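Local coordinates for surface layer protein (Geobacillus stearothermophilus, PDB 4UJ7), which probably self-assembles, as part of the whole protein, into the surface layer of the cell and binds calcium ions in the second of this fragment's two Ig-like domains, at residues Lys116-Gly121 / Gln137-Ala142; Asn133-Leu138 / Val183-Asp188; Glu197-Lys202 / Gly209-Glu214. One frame throughout, in Å; residues are numbered along the deposited sequence. Where two conformers were deposited one is given.

Contact 1 (Lys116-Gly121 / Gln137-Ala142); sequences KVLDDG and QLKVYA. With CA (calcium ion), chain C.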
ATOM      1  N   LYS A 116       6.713   2.037  -1.557  1.00 19.79           N
ATOM      2  CA  LYS A 116       5.279   1.871  -1.644  1.00 19.81           C
ATOM      3  C   LYS A 116       4.520   2.722  -0.615  1.00 18.20           C
ATOM      4  O   LYS A 116       4.788   2.632   0.583  1.00 17.81           O
ATOM      5  CB  LYS A 116       4.951   0.401  -1.402  1.00 20.81           C
ATOM      6  CG  LYS A 116       3.484   0.099  -1.464  1.00 23.85           C
ATOM      7  CD  LYS A 116       3.118  -0.356  -2.851  1.00 26.77           C
ATOM      8  CE  LYS A 116       1.617  -0.540  -2.928  1.00 28.09           C
ATOM      9  NZ  LYS A 116       0.964   0.770  -3.193  1.00 32.82           N
ATOM     10  N   VAL A 117       3.565   3.519  -1.091  1.00 17.66           N
ATOM     11  CA  VAL A 117       2.664   4.288  -0.212  1.00 17.06           C
ATOM     12  C   VAL A 117       1.410   3.457   0.018  1.00 16.93           C
ATOM     13  O   VAL A 117       0.664   3.171  -0.935  1.00 17.80           O
ATOM     14  CB  VAL A 117       2.290   5.644  -0.852  1.00 16.85           C
ATOM     15  CG1 VAL A 117       1.294   6.423   0.014  1.00 17.11           C
ATOM     16  CG2 VAL A 117       3.536   6.458  -1.144  1.00 17.36           C
ATOM     17  N   LEU A 118       1.175   3.071   1.270  1.00 15.95           N
ATOM     18  CA  LEU A 118       0.062   2.158   1.594  1.00 17.35           C
ATOM     19  C   LEU A 118      -1.284   2.863   1.729  1.00 17.45           C
ATOM     20  O   LEU A 118      -2.333   2.279   1.430  1.00 18.00           O
ATOM     21  CB  LEU A 118       0.374   1.365   2.853  1.00 18.09           C
ATOM     22  CG  LEU A 118       1.572   0.406   2.811  1.00 20.12           C
ATOM     23  CD1 LEU A 118       1.835  -0.129   4.214  1.00 21.38           C
ATOM     24  CD2 LEU A 118       1.362  -0.728   1.817  1.00 23.49           C
ATOM     25  N   ASP A 119      -1.253   4.106   2.189  1.00 17.05           N
ATOM     26  CA  ASP A 119      -2.464   4.901   2.393  1.00 16.77           C
ATOM     27  C   ASP A 119      -2.663   5.875   1.226  1.00 16.69           C
ATOM     28  O   ASP A 119      -2.310   5.557   0.086  1.00 17.85           O
ATOM     29  CB  ASP A 119      -2.403   5.626   3.742  1.00 17.51           C
ATOM     30  CG  ASP A 119      -1.293   6.645   3.794  1.00 17.28           C
ATOM     31  OD1 ASP A 119      -0.152   6.316   3.370  1.00 17.72           O
ATOM     32  OD2 ASP A 119      -1.593   7.776   4.213  1.00 18.41           O
ATOM     33  N   ASP A 120      -3.223   7.055   1.504  1.00 17.80           N
ATOM     34  CA  ASP A 120      -3.408   8.088   0.472  1.00 17.74           C
ATOM     35  C   ASP A 120      -2.185   8.982   0.220  1.00 17.42           C
ATOM     36  O   ASP A 120      -2.205   9.799  -0.686  1.00 18.05           O
ATOM     37  CB  ASP A 120      -4.649   8.951   0.771  1.00 18.18           C
ATOM     38  CG  ASP A 120      -4.485   9.842   2.004  1.00 19.01           C
ATOM     39  OD1 ASP A 120      -3.487   9.698   2.745  1.00 18.02           O
ATOM     40  OD2 ASP A 120      -5.379  10.688   2.213  1.00 18.78           O
ATOM     41  N   GLY A 121      -1.128   8.823   1.018  1.00 16.59           N
ATOM     42  CA  GLY A 121       0.067   9.672   0.865  1.00 16.39           C
ATOM     43  C   GLY A 121      -0.084  11.081   1.422  1.00 16.02           C
ATOM     44  O   GLY A 121       0.777  11.939   1.191  1.00 15.92           O
ATOM     45  N   GLN A 137       1.822   5.872   5.548  0.50 15.11           N
ATOM     46  CA  GLN A 137       2.453   4.599   5.837  0.50 15.27           C
ATOM     47  C   GLN A 137       3.221   4.118   4.628  0.50 15.01           C
ATOM     48  O   GLN A 137       2.672   4.062   3.522  0.50 15.22           O
ATOM     49  CB  GLN A 137       1.389   3.567   6.180  0.50 16.80           C
ATOM     50  CG  GLN A 137       0.836   3.713   7.579  0.50 18.28           C
ATOM     51  CD  GLN A 137      -0.018   2.523   7.924  0.50 19.57           C
ATOM     52  OE1 GLN A 137      -0.987   2.215   7.222  0.50 21.66           O
ATOM     53  NE2 GLN A 137       0.360   1.821   8.967  0.50 19.92           N
ATOM     54  N   LEU A 138       4.488   3.773   4.844  1.00 14.56           N
ATOM     55  CA  LEU A 138       5.391   3.362   3.757  1.00 14.39           C
ATOM     56  C   LEU A 138       5.992   1.987   3.984  1.00 14.41           C
ATOM     57  O   LEU A 138       6.297   1.608   5.119  1.00 14.18           O
ATOM     58  CB  LEU A 138       6.559   4.361   3.642  1.00 15.28           C
ATOM     59  CG  LEU A 138       6.178   5.825   3.416  1.00 14.37           C
ATOM     60  CD1 LEU A 138       7.431   6.688   3.496  1.00 15.89           C
ATOM     61  CD2 LEU A 138       5.442   6.053   2.095  1.00 15.15           C
ATOM     62  N   LYS A 139       6.156   1.240   2.892  1.00 14.95           N
ATOM     63  CA  LYS A 139       7.023   0.066   2.898  1.00 16.03           C
ATOM     64  C   LYS A 139       8.039   0.204   1.764  1.00 15.84           C
ATOM     65  O   LYS A 139       7.818   0.942   0.802  1.00 16.52           O
ATOM     66  CB  LYS A 139       6.219  -1.234   2.753  1.00 17.19           C
ATOM     67  CG  LYS A 139       5.650  -1.747   4.074  1.00 18.24           C
ATOM     68  CD  LYS A 139       4.844  -3.021   3.825  1.00 19.56           C
ATOM     69  CE  LYS A 139       4.413  -3.651   5.137  1.00 19.20           C
ATOM     70  NZ  LYS A 139       5.585  -4.175   5.870  1.00 19.38           N
ATOM     71  N   VAL A 140       9.163  -0.484   1.912  1.00 16.89           N
ATOM     72  CA  VAL A 140      10.148  -0.554   0.840  1.00 17.46           C
ATOM     73  C   VAL A 140      10.379  -2.023   0.486  1.00 17.57           C
ATOM     74  O   VAL A 140      10.725  -2.816   1.357  1.00 17.66           O
ATOM     75  CB  VAL A 140      11.478   0.145   1.209  1.00 18.13           C
ATOM     76  CG1 VAL A 140      12.437   0.127   0.021  1.00 18.93           C
ATOM     77  CG2 VAL A 140      11.232   1.596   1.625  1.00 18.30           C
ATOM     78  N   TYR A 141      10.141  -2.369  -0.784  1.00 17.73           N
ATOM     79  CA  TYR A 141      10.337  -3.739  -1.279  1.00 18.99           C
ATOM     80  C   TYR A 141      11.573  -3.897  -2.140  1.00 19.33           C
ATOM     81  O   TYR A 141      11.931  -3.003  -2.915  1.00 19.57           O
ATOM     82  CB  TYR A 141       9.134  -4.190  -2.111  1.00 19.35           C
ATOM     83  CG  TYR A 141       7.828  -4.209  -1.358  1.00 19.71           C
ATOM     84  CD1 TYR A 141       7.561  -5.199  -0.423  1.00 20.74           C
ATOM     85  CD2 TYR A 141       6.874  -3.223  -1.572  1.00 21.21           C
ATOM     86  CE1 TYR A 141       6.365  -5.217   0.279  1.00 21.01           C
ATOM     87  CE2 TYR A 141       5.682  -3.226  -0.880  1.00 21.66           C
ATOM     88  CZ  TYR A 141       5.437  -4.223   0.039  1.00 21.21           C
ATOM     89  OH  TYR A 141       4.240  -4.238   0.709  1.00 23.94           O
ATOM     90  N   ALA A 142      12.198  -5.063  -2.011  1.00 18.54           N
ATOM     91  CA  ALA A 142      13.186  -5.524  -2.982  1.00 18.37           C
ATOM     92  C   ALA A 142      12.493  -6.341  -4.095  1.00 17.98           C
ATOM     93  O   ALA A 142      11.638  -7.194  -3.821  1.00 17.80           O
ATOM     94  CB  ALA A 142      14.267  -6.331  -2.291  1.00 18.76           C
TER
HETATM   95 CA    CA C 801      -3.048   9.397   5.142  1.00 15.05          CA
HETATM   96  O   HOH W   1      -3.549   8.363   7.448  1.00 20.07           O
HETATM   97  O   HOH W   2      -4.833   7.790   4.604  1.00 17.92           O

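Contact 2 (Asn133-Leu138 / Val183-Asp188); sequences NNDVQL and VYVITD. With CA (calcium ion), chain C; CA (calcium ion), chain B.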
ATOM      1  N   ASN A 133      -7.094  11.421   9.344  1.00 18.07           N
ATOM      2  CA  ASN A 133      -6.132  11.165   8.282  1.00 17.26           C
ATOM      3  C   ASN A 133      -4.793  11.770   8.669  1.00 15.73           C
ATOM      4  O   ASN A 133      -4.328  12.756   8.081  1.00 16.46           O
ATOM      5  CB  ASN A 133      -6.648  11.769   6.970  1.00 16.81           C
ATOM      6  CG  ASN A 133      -5.785  11.415   5.769  1.00 17.18           C
ATOM      7  OD1 ASN A 133      -4.893  10.559   5.850  1.00 17.07           O
ATOM      8  ND2 ASN A 133      -6.019  12.099   4.656  1.00 17.24           N
ATOM      9  N   ASN A 134      -4.171  11.170   9.680  1.00 16.44           N
ATOM     10  CA  ASN A 134      -3.040  11.821  10.341  1.00 15.28           C
ATOM     11  C   ASN A 134      -1.687  11.173  10.111  1.00 15.73           C
ATOM     12  O   ASN A 134      -0.696  11.507  10.776  1.00 15.89           O
ATOM     13  CB  ASN A 134      -3.348  11.969  11.831  1.00 15.77           C
ATOM     14  CG  ASN A 134      -4.479  12.960  12.090  1.00 15.95           C
ATOM     15  OD1 ASN A 134      -4.532  14.049  11.501  1.00 16.01           O
ATOM     16  ND2 ASN A 134      -5.381  12.588  12.994  1.00 18.22           N
ATOM     17  N   ASP A 135      -1.620  10.265   9.153  1.00 14.78           N
ATOM     18  CA  ASP A 135      -0.331   9.677   8.825  1.00 15.61           C
ATOM     19  C   ASP A 135      -0.161   9.333   7.361  1.00 15.30           C
ATOM     20  O   ASP A 135      -1.106   9.451   6.567  1.00 15.74           O
ATOM     21  CB  ASP A 135       0.014   8.488   9.765  1.00 16.03           C
ATOM     22  CG  ASP A 135      -0.750   7.193   9.449  1.00 17.80           C
ATOM     23  OD1 ASP A 135      -1.351   7.031   8.368  1.00 19.54           O
ATOM     24  OD2 ASP A 135      -0.704   6.291  10.308  1.00 20.89           O
ATOM     25  N   VAL A 136       1.071   8.963   7.020  1.00 14.45           N
ATOM     26  CA  VAL A 136       1.372   8.224   5.803  1.00 14.78           C
ATOM     27  C   VAL A 136       2.073   6.964   6.260  1.00 15.13           C
ATOM     28  O   VAL A 136       2.809   6.973   7.246  1.00 14.44           O
ATOM     29  CB  VAL A 136       2.264   9.038   4.832  1.00 15.33           C
ATOM     30  CG1 VAL A 136       2.751   8.190   3.664  1.00 15.39           C
ATOM     31  CG2 VAL A 136       1.503  10.264   4.340  1.00 16.49           C
ATOM     32  N   GLN A 137       1.822   5.872   5.548  0.50 15.11           N
ATOM     33  CA  GLN A 137       2.453   4.599   5.837  0.50 15.27           C
ATOM     34  C   GLN A 137       3.221   4.118   4.628  0.50 15.01           C
ATOM     35  O   GLN A 137       2.672   4.062   3.522  0.50 15.22           O
ATOM     36  CB  GLN A 137       1.389   3.567   6.180  0.50 16.80           C
ATOM     37  CG  GLN A 137       0.836   3.713   7.579  0.50 18.28           C
ATOM     38  CD  GLN A 137      -0.018   2.523   7.924  0.50 19.57           C
ATOM     39  OE1 GLN A 137      -0.987   2.215   7.222  0.50 21.66           O
ATOM     40  NE2 GLN A 137       0.360   1.821   8.967  0.50 19.92           N
ATOM     41  N   LEU A 138       4.488   3.773   4.844  1.00 14.56           N
ATOM     42  CA  LEU A 138       5.391   3.362   3.757  1.00 14.39           C
ATOM     43  C   LEU A 138       5.992   1.987   3.984  1.00 14.41           C
ATOM     44  O   LEU A 138       6.297   1.608   5.119  1.00 14.18           O
ATOM     45  CB  LEU A 138       6.559   4.361   3.642  1.00 15.28           C
ATOM     46  CG  LEU A 138       6.178   5.825   3.416  1.00 14.37           C
ATOM     47  CD1 LEU A 138       7.431   6.688   3.496  1.00 15.89           C
ATOM     48  CD2 LEU A 138       5.442   6.053   2.095  1.00 15.15           C
ATOM     49  N   VAL A 183       6.444  -1.085   9.340  1.00 15.20           N
ATOM     50  CA  VAL A 183       5.892   0.007   8.515  1.00 15.16           C
ATOM     51  C   VAL A 183       6.610   1.298   8.913  1.00 14.45           C
ATOM     52  O   VAL A 183       6.849   1.531  10.105  1.00 14.28           O
ATOM     53  CB  VAL A 183       4.365   0.148   8.726  1.00 15.74           C
ATOM     54  CG1 VAL A 183       3.794   1.289   7.914  1.00 16.81           C
ATOM     55  CG2 VAL A 183       3.664  -1.163   8.372  1.00 16.15           C
ATOM     56  N   TYR A 184       6.969   2.138   7.935  1.00 14.83           N
ATOM     57  CA  TYR A 184       7.517   3.451   8.278  1.00 15.06           C
ATOM     58  C   TYR A 184       6.340   4.433   8.350  1.00 15.23           C
ATOM     59  O   TYR A 184       5.616   4.618   7.363  1.00 16.41           O
ATOM     60  CB  TYR A 184       8.521   3.896   7.214  1.00 15.73           C
ATOM     61  CG  TYR A 184       9.904   4.235   7.741  1.00 16.27           C
ATOM     62  CD1 TYR A 184      10.102   5.340   8.574  1.00 16.66           C
ATOM     63  CD2 TYR A 184      11.015   3.452   7.397  1.00 16.83           C
ATOM     64  CE1 TYR A 184      11.359   5.666   9.060  1.00 17.37           C
ATOM     65  CE2 TYR A 184      12.288   3.775   7.871  1.00 18.00           C
ATOM     66  CZ  TYR A 184      12.457   4.882   8.701  1.00 18.21           C
ATOM     67  OH  TYR A 184      13.711   5.218   9.188  1.00 19.42           O
ATOM     68  N   VAL A 185       6.139   5.028   9.519  1.00 14.02           N
ATOM     69  CA  VAL A 185       4.960   5.850   9.782  1.00 13.69           C
ATOM     70  C   VAL A 185       5.387   7.306   9.813  1.00 14.11           C
ATOM     71  O   VAL A 185       6.275   7.696  10.584  1.00 14.63           O
ATOM     72  CB  VAL A 185       4.275   5.430  11.091  1.00 13.99           C
ATOM     73  CG1 VAL A 185       3.055   6.302  11.366  1.00 13.63           C
ATOM     74  CG2 VAL A 185       3.872   3.961  11.029  1.00 15.03           C
ATOM     75  N   ILE A 186       4.738   8.097   8.965  1.00 13.49           N
ATOM     76  CA  ILE A 186       5.040   9.522   8.830  1.00 13.02           C
ATOM     77  C   ILE A 186       3.900  10.322   9.475  1.00 13.45           C
ATOM     78  O   ILE A 186       2.724  10.097   9.170  1.00 14.40           O
ATOM     79  CB  ILE A 186       5.163   9.917   7.329  1.00 12.37           C
ATOM     80  CG1 ILE A 186       5.959   8.875   6.507  1.00 12.77           C
ATOM     81  CG2 ILE A 186       5.769  11.315   7.213  1.00 13.21           C
ATOM     82  CD1 ILE A 186       7.351   8.603   7.039  1.00 13.66           C
ATOM     83  N   THR A 187       4.238  11.259  10.359  1.00 13.26           N
ATOM     84  CA  THR A 187       3.219  12.090  11.021  1.00 13.61           C
ATOM     85  C   THR A 187       3.631  13.558  10.996  1.00 13.44           C
ATOM     86  O   THR A 187       4.809  13.877  10.808  1.00 13.39           O
ATOM     87  CB  THR A 187       3.021  11.660  12.479  1.00 14.21           C
ATOM     88  OG1 THR A 187       4.293  11.646  13.138  1.00 15.55           O
ATOM     89  CG2 THR A 187       2.356  10.261  12.578  1.00 14.90           C
ATOM     90  N   ASP A 188       2.659  14.450  11.171  1.00 13.75           N
ATOM     91  CA  ASP A 188       2.918  15.899  11.261  1.00 14.97           C
ATOM     92  C   ASP A 188       3.757  16.181  12.506  1.00 15.14           C
ATOM     93  O   ASP A 188       3.566  15.569  13.555  1.00 15.57           O
ATOM     94  CB  ASP A 188       1.588  16.640  11.349  1.00 15.92           C
ATOM     95  CG  ASP A 188       1.732  18.150  11.249  1.00 16.76           C
ATOM     96  OD1 ASP A 188       2.757  18.642  10.748  1.00 16.91           O
ATOM     97  OD2 ASP A 188       0.747  18.847  11.620  1.00 20.36           O
TER
HETATM   98 CA    CA C 801      -3.048   9.397   5.142  1.00 15.05          CA
HETATM   99 CA    CA B 800      -6.037  15.846  11.274  1.00 17.60          CA
HETATM  100  O   HOH W   3       0.020  13.798  12.013  1.00 18.05           O
HETATM  101  O   HOH W   4      -7.227  15.087  13.225  1.00 20.25           O
HETATM  102  O   HOH W   1      -3.549   8.363   7.448  1.00 20.07           O
HETATM  103  O   HOH W   5      -4.499  16.501  13.005  1.00 17.50           O
HETATM  104  O   HOH W   2      -4.833   7.790   4.604  1.00 17.92           O

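Contact 3 (Glu197-Lys202 / Gly209-Glu214); sequences ETLTVK and GTVDVE. With CA (calcium ion), chain D.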
ATOM      1  N   GLU A 197       6.538  17.330   0.944  1.00 15.20           N
ATOM      2  CA  GLU A 197       7.801  17.156   1.647  1.00 16.13           C
ATOM      3  C   GLU A 197       8.516  15.926   1.105  1.00 16.00           C
ATOM      4  O   GLU A 197       7.951  14.830   1.108  1.00 15.98           O
ATOM      5  CB  GLU A 197       7.553  17.033   3.161  1.00 15.69           C
ATOM      6  CG  GLU A 197       8.818  16.943   4.020  1.00 16.42           C
ATOM      7  CD  GLU A 197       9.532  18.262   4.238  1.00 16.28           C
ATOM      8  OE1 GLU A 197       9.254  19.256   3.529  1.00 16.71           O
ATOM      9  OE2 GLU A 197      10.376  18.312   5.159  1.00 15.92           O
ATOM     10  N   THR A 198       9.742  16.105   0.625  1.00 16.15           N
ATOM     11  CA  THR A 198      10.526  15.021   0.042  1.00 16.81           C
ATOM     12  C   THR A 198      11.176  14.158   1.123  1.00 16.68           C
ATOM     13  O   THR A 198      11.941  14.660   1.955  1.00 17.30           O
ATOM     14  CB  THR A 198      11.598  15.582  -0.927  1.00 17.58           C
ATOM     15  OG1 THR A 198      10.931  16.308  -1.959  1.00 20.10           O
ATOM     16  CG2 THR A 198      12.402  14.453  -1.570  1.00 18.95           C
ATOM     17  N   LEU A 199      10.877  12.859   1.114  1.00 16.46           N
ATOM     18  CA  LEU A 199      11.580  11.910   1.973  1.00 15.64           C
ATOM     19  C   LEU A 199      12.604  11.122   1.196  1.00 16.32           C
ATOM     20  O   LEU A 199      12.327  10.644   0.107  1.00 16.93           O
ATOM     21  CB  LEU A 199      10.597  10.946   2.643  1.00 14.78           C
ATOM     22  CG  LEU A 199       9.436  11.597   3.389  1.00 15.31           C
ATOM     23  CD1 LEU A 199       8.524  10.537   4.008  1.00 16.01           C
ATOM     24  CD2 LEU A 199       9.948  12.555   4.464  1.00 16.74           C
ATOM     25  N   THR A 200      13.786  10.967   1.781  1.00 16.00           N
ATOM     26  CA  THR A 200      14.883  10.228   1.148  1.00 17.31           C
ATOM     27  C   THR A 200      15.040   8.871   1.803  1.00 17.33           C
ATOM     28  O   THR A 200      15.102   8.770   3.037  1.00 17.22           O
ATOM     29  CB  THR A 200      16.201  11.039   1.199  1.00 18.38           C
ATOM     30  OG1 THR A 200      15.975  12.303   0.564  1.00 19.66           O
ATOM     31  CG2 THR A 200      17.331  10.316   0.470  1.00 19.24           C
ATOM     32  N   VAL A 201      15.110   7.826   0.974  1.00 17.60           N
ATOM     33  CA  VAL A 201      15.217   6.462   1.464  1.00 18.40           C
ATOM     34  C   VAL A 201      16.637   5.945   1.218  1.00 18.33           C
ATOM     35  O   VAL A 201      17.095   5.916   0.072  1.00 18.51           O
ATOM     36  CB  VAL A 201      14.224   5.547   0.706  1.00 18.58           C
ATOM     37  CG1 VAL A 201      14.280   4.132   1.242  1.00 19.72           C
ATOM     38  CG2 VAL A 201      12.803   6.097   0.785  1.00 18.53           C
ATOM     39  N   LYS A 202      17.305   5.535   2.290  1.00 19.77           N
ATOM     40  CA  LYS A 202      18.694   5.072   2.213  1.00 21.45           C
ATOM     41  C   LYS A 202      18.843   3.664   2.761  1.00 22.63           C
ATOM     42  O   LYS A 202      18.174   3.287   3.719  1.00 22.16           O
ATOM     43  CB  LYS A 202      19.614   6.019   2.995  1.00 22.40           C
ATOM     44  CG  LYS A 202      19.816   7.374   2.326  1.00 24.18           C
ATOM     45  CD  LYS A 202      20.997   8.090   2.956  1.00 26.68           C
ATOM     46  CE  LYS A 202      20.951   9.582   2.685  1.00 28.98           C
ATOM     47  NZ  LYS A 202      21.861  10.277   3.636  1.00 30.56           N
ATOM     48  N   GLY A 209      16.083   5.991  -3.250  1.00 21.48           N
ATOM     49  CA  GLY A 209      15.134   6.840  -3.973  1.00 19.71           C
ATOM     50  C   GLY A 209      14.523   7.873  -3.058  1.00 19.75           C
ATOM     51  O   GLY A 209      14.982   8.037  -1.937  1.00 19.86           O
ATOM     52  N   THR A 210      13.510   8.576  -3.558  1.00 19.33           N
ATOM     53  CA  THR A 210      12.739   9.541  -2.777  1.00 19.67           C
ATOM     54  C   THR A 210      11.248   9.332  -2.957  1.00 19.14           C
ATOM     55  O   THR A 210      10.808   8.743  -3.946  1.00 18.99           O
ATOM     56  CB  THR A 210      13.087  11.008  -3.120  1.00 20.05           C
ATOM     57  OG1 THR A 210      12.737  11.290  -4.485  1.00 22.34           O
ATOM     58  CG2 THR A 210      14.564  11.294  -2.868  1.00 21.41           C
ATOM     59  N   VAL A 211      10.467   9.809  -1.991  1.00 18.41           N
ATOM     60  CA  VAL A 211       9.012   9.832  -2.108  1.00 18.71           C
ATOM     61  C   VAL A 211       8.508  11.132  -1.486  1.00 18.63           C
ATOM     62  O   VAL A 211       8.982  11.550  -0.428  1.00 17.78           O
ATOM     63  CB  VAL A 211       8.351   8.579  -1.462  1.00 18.64           C
ATOM     64  CG1 VAL A 211       8.649   8.485   0.034  1.00 19.32           C
ATOM     65  CG2 VAL A 211       6.850   8.529  -1.746  1.00 19.38           C
ATOM     66  N   ASP A 212       7.568  11.782  -2.161  1.00 19.38           N
ATOM     67  CA  ASP A 212       6.987  13.012  -1.654  1.00 21.06           C
ATOM     68  C   ASP A 212       5.717  12.692  -0.891  1.00 21.02           C
ATOM     69  O   ASP A 212       4.797  12.080  -1.436  1.00 25.67           O
ATOM     70  CB  ASP A 212       6.678  13.977  -2.801  1.00 22.83           C
ATOM     71  CG  ASP A 212       7.909  14.717  -3.299  1.00 24.73           C
ATOM     72  OD1 ASP A 212       9.035  14.460  -2.824  1.00 24.59           O
ATOM     73  OD2 ASP A 212       7.741  15.580  -4.186  1.00 28.56           O
ATOM     74  N   VAL A 213       5.673  13.057   0.385  1.00 17.79           N
ATOM     75  CA  VAL A 213       4.419  13.056   1.127  1.00 17.08           C
ATOM     76  C   VAL A 213       3.786  14.441   1.066  1.00 16.80           C
ATOM     77  O   VAL A 213       4.463  15.414   0.745  1.00 17.58           O
ATOM     78  CB  VAL A 213       4.586  12.570   2.584  1.00 16.61           C
ATOM     79  CG1 VAL A 213       5.099  11.132   2.583  1.00 18.28           C
ATOM     80  CG2 VAL A 213       5.520  13.488   3.392  1.00 16.76           C
ATOM     81  N   GLU A 214       2.485  14.525   1.320  1.00 16.09           N
ATOM     82  CA  GLU A 214       1.780  15.801   1.219  1.00 17.07           C
ATOM     83  C   GLU A 214       1.030  16.114   2.503  1.00 16.92           C
ATOM     84  O   GLU A 214       0.253  15.286   2.991  1.00 17.08           O
ATOM     85  CB  GLU A 214       0.795  15.783   0.039  1.00 18.79           C
ATOM     86  CG  GLU A 214       0.190  17.151  -0.283  1.00 21.20           C
ATOM     87  CD  GLU A 214      -0.854  17.114  -1.389  1.00 23.04           C
ATOM     88  OE1 GLU A 214      -1.073  16.039  -1.991  1.00 26.61           O
ATOM     89  OE2 GLU A 214      -1.473  18.176  -1.654  1.00 25.17           O
TER
HETATM   90 CA    CA D 802      10.206  20.803   5.390  1.00 13.69          CA
HETATM   91  O   HOH W   6      11.190  20.006   7.448  1.00 14.95           O

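Contact 1 (Lys116-Gly121 / Gln137-Ala142)
The rim of an Ig-like beta-sandwich domain, where a strand ends and its chain turns off to bind calcium, is the setting in which Lys116-Gly121 meets Gln137-Ala142. Two antiparallel bridges make the regular part. Lys116 and Lys139 form the hydrogen-bonded pair, with Lys116 N to Lys139 O at 2.8 Å and Lys139 N to Lys116 O at 3.0 Å; Val117 and Leu138 follow as the non-hydrogen-bonded pair. Leu118 N still reaches Gln137 O at 2.9 Å, although the strand has already ended. The next rung is made by a side chain: Gln137 N donates to Asp119 OD1 at 3.0 Å, an almost straight bond (171°) that arrives well above the carboxylate plane. With CG set between its backbone N and carbonyl carbon (chi1 65°), Asp119 holds its carboxylate back against the partner strand, and the other oxygen, OD2, binds the calcium ion at 2.4 Å. One carboxylate thus takes the place of a backbone acceptor and ligates the metal, while Asp120 OD1 supplies a further ligand. On one face Val117 CG2 lies beside Leu138 CD2 at 3.8 Å, the two side chains pointing the same way. On the other, Lys116 CB sits at the edge of the Tyr141 ring, 3.7 Å from CE2, and Leu118 CD1 crosses the aliphatic part of Lys139, whose NZ is engaged by Asp152 and Asp181. Strand 181-188 pairs with the other edge of strand 135-144, at Leu138, and strand 206-216 packs through Val211 onto both Val117 and Leu138.

Contact 2 (Asn133-Leu138 / Val183-Asp188)
Four backbone hydrogen bonds tie the strand part of Asn133-Leu138 antiparallel to Val183-Asp188, two within the pair Val136 and Ile186 and two within Leu138 and Tyr184. The shortest, Ile186 N to Val136 O at 2.8 Å, is also almost straight (175°), whereas Val136 N to Ile186 O is more bent, 157° at the hydrogen. Apolar contacts fill the face carrying Val136, Leu138 and Ile186: Val136 CB lies 3.9 Å from Ile186 CB, and Leu138 CD1 crosses Ile186 to touch both CG1 and CD1. On the opposite face Val183 CG1, anti to its backbone N (chi1 178°), lies 3.7 Å from Gln137 CB. Farther along that face, Asp135 OD2 is 3.9 Å from Val185 CG1. Water takes over where the strands part, accepting from Asp188 N and donating to Asn134 O at 2.7 Å. Metal ligation occupies the loop end: Asn133 OD1 and Asp135 O bind one calcium ion, the latter at 2.4 Å, and Asn134 OD1 binds a second. Because Asp135 turns its carbonyl to the metal while its neighbour Val136 pairs with Ile186, the calcium site and the sheet probably fix each other's geometry.

Contact 3 (Glu197-Lys202 / Gly209-Glu214)
Strands 197-202 and 209-214 run antiparallel, their axes 4.6 Å apart at closest approach and their directions 149° from one another, in a twisted ladder of five bridges. They are the arms of a beta hairpin in one sheet of the Ig-like sandwich. Hydrogen-bonded pairs join Glu197 to Val213, Leu199 to Val211 and Val201 to Gly209. Within the last pair Val201 N to Gly209 O is a sound bond at 2.9 Å, but the return bond from Gly209 N to Val201 O is weak. The intervening pairs, Thr198 with Asp212 and Thr200 with Thr210, are the non-hydrogen-bonded pairs of the backbone and put their side chains on the face away from Leu199 and Val211.

The face bearing Leu199, Val211 and Val213 is apolar. Leu199 CD1 meets Val213 CG1 at 3.8 Å, the side chains crossing at about a right angle, while Leu199 CB rests 4.1 Å from Val211 CG1. Leu138, Val136 and Val140 of strand 135-144 pack onto this face from the facing sheet. At its end Glu197 departs from the apolar pattern. Its CG is anti to the backbone N (chi1 -176°) and the chain bends at chi2, which carries the carboxylate away from the hairpin partner to grip a calcium ion with both oxygens, OE1 at 2.6 Å and OE2 at 2.5 Å. Glu162, Asp165, Asn167 and Val169 supply the other protein ligands.

The opposite face is polar and more open to solvent. Thr200 and Thr210 lie side by side, pointing the same way, with Thr200 OG1 near the methyl CG2 of Thr210. Thr198 CG2 leans across to Thr210 CB, and its hydroxyl OG1 donates to Asp212 OD1 at 2.8 Å, approaching from above the carboxylate plane, 36° out of it.

The three contacts show how metal sites edge a beta sandwich. Contacts 1 and 2 share Gln137 and Leu138 on strand 135-144, which pairs with a different strand in each, and their centres are 9 Å apart. One calcium ion joins them: contact 1 gives the carboxylates of Asp119 and Asp120, contact 2 gives the Asn133 side chain and the Asp135 backbone carbonyl, and the backbone carbonyl of Lys122 completes the protein ligands. Contact 3 belongs to the facing sheet, its centre 11 Å from that of contact 1 and 12 Å from that of contact 2. The core closes between them, with Leu199 CD1 4.0 Å from Leu138 CD1 and 3.8 Å from Ile186 CD1, while Glu197 serves a separate calcium ion.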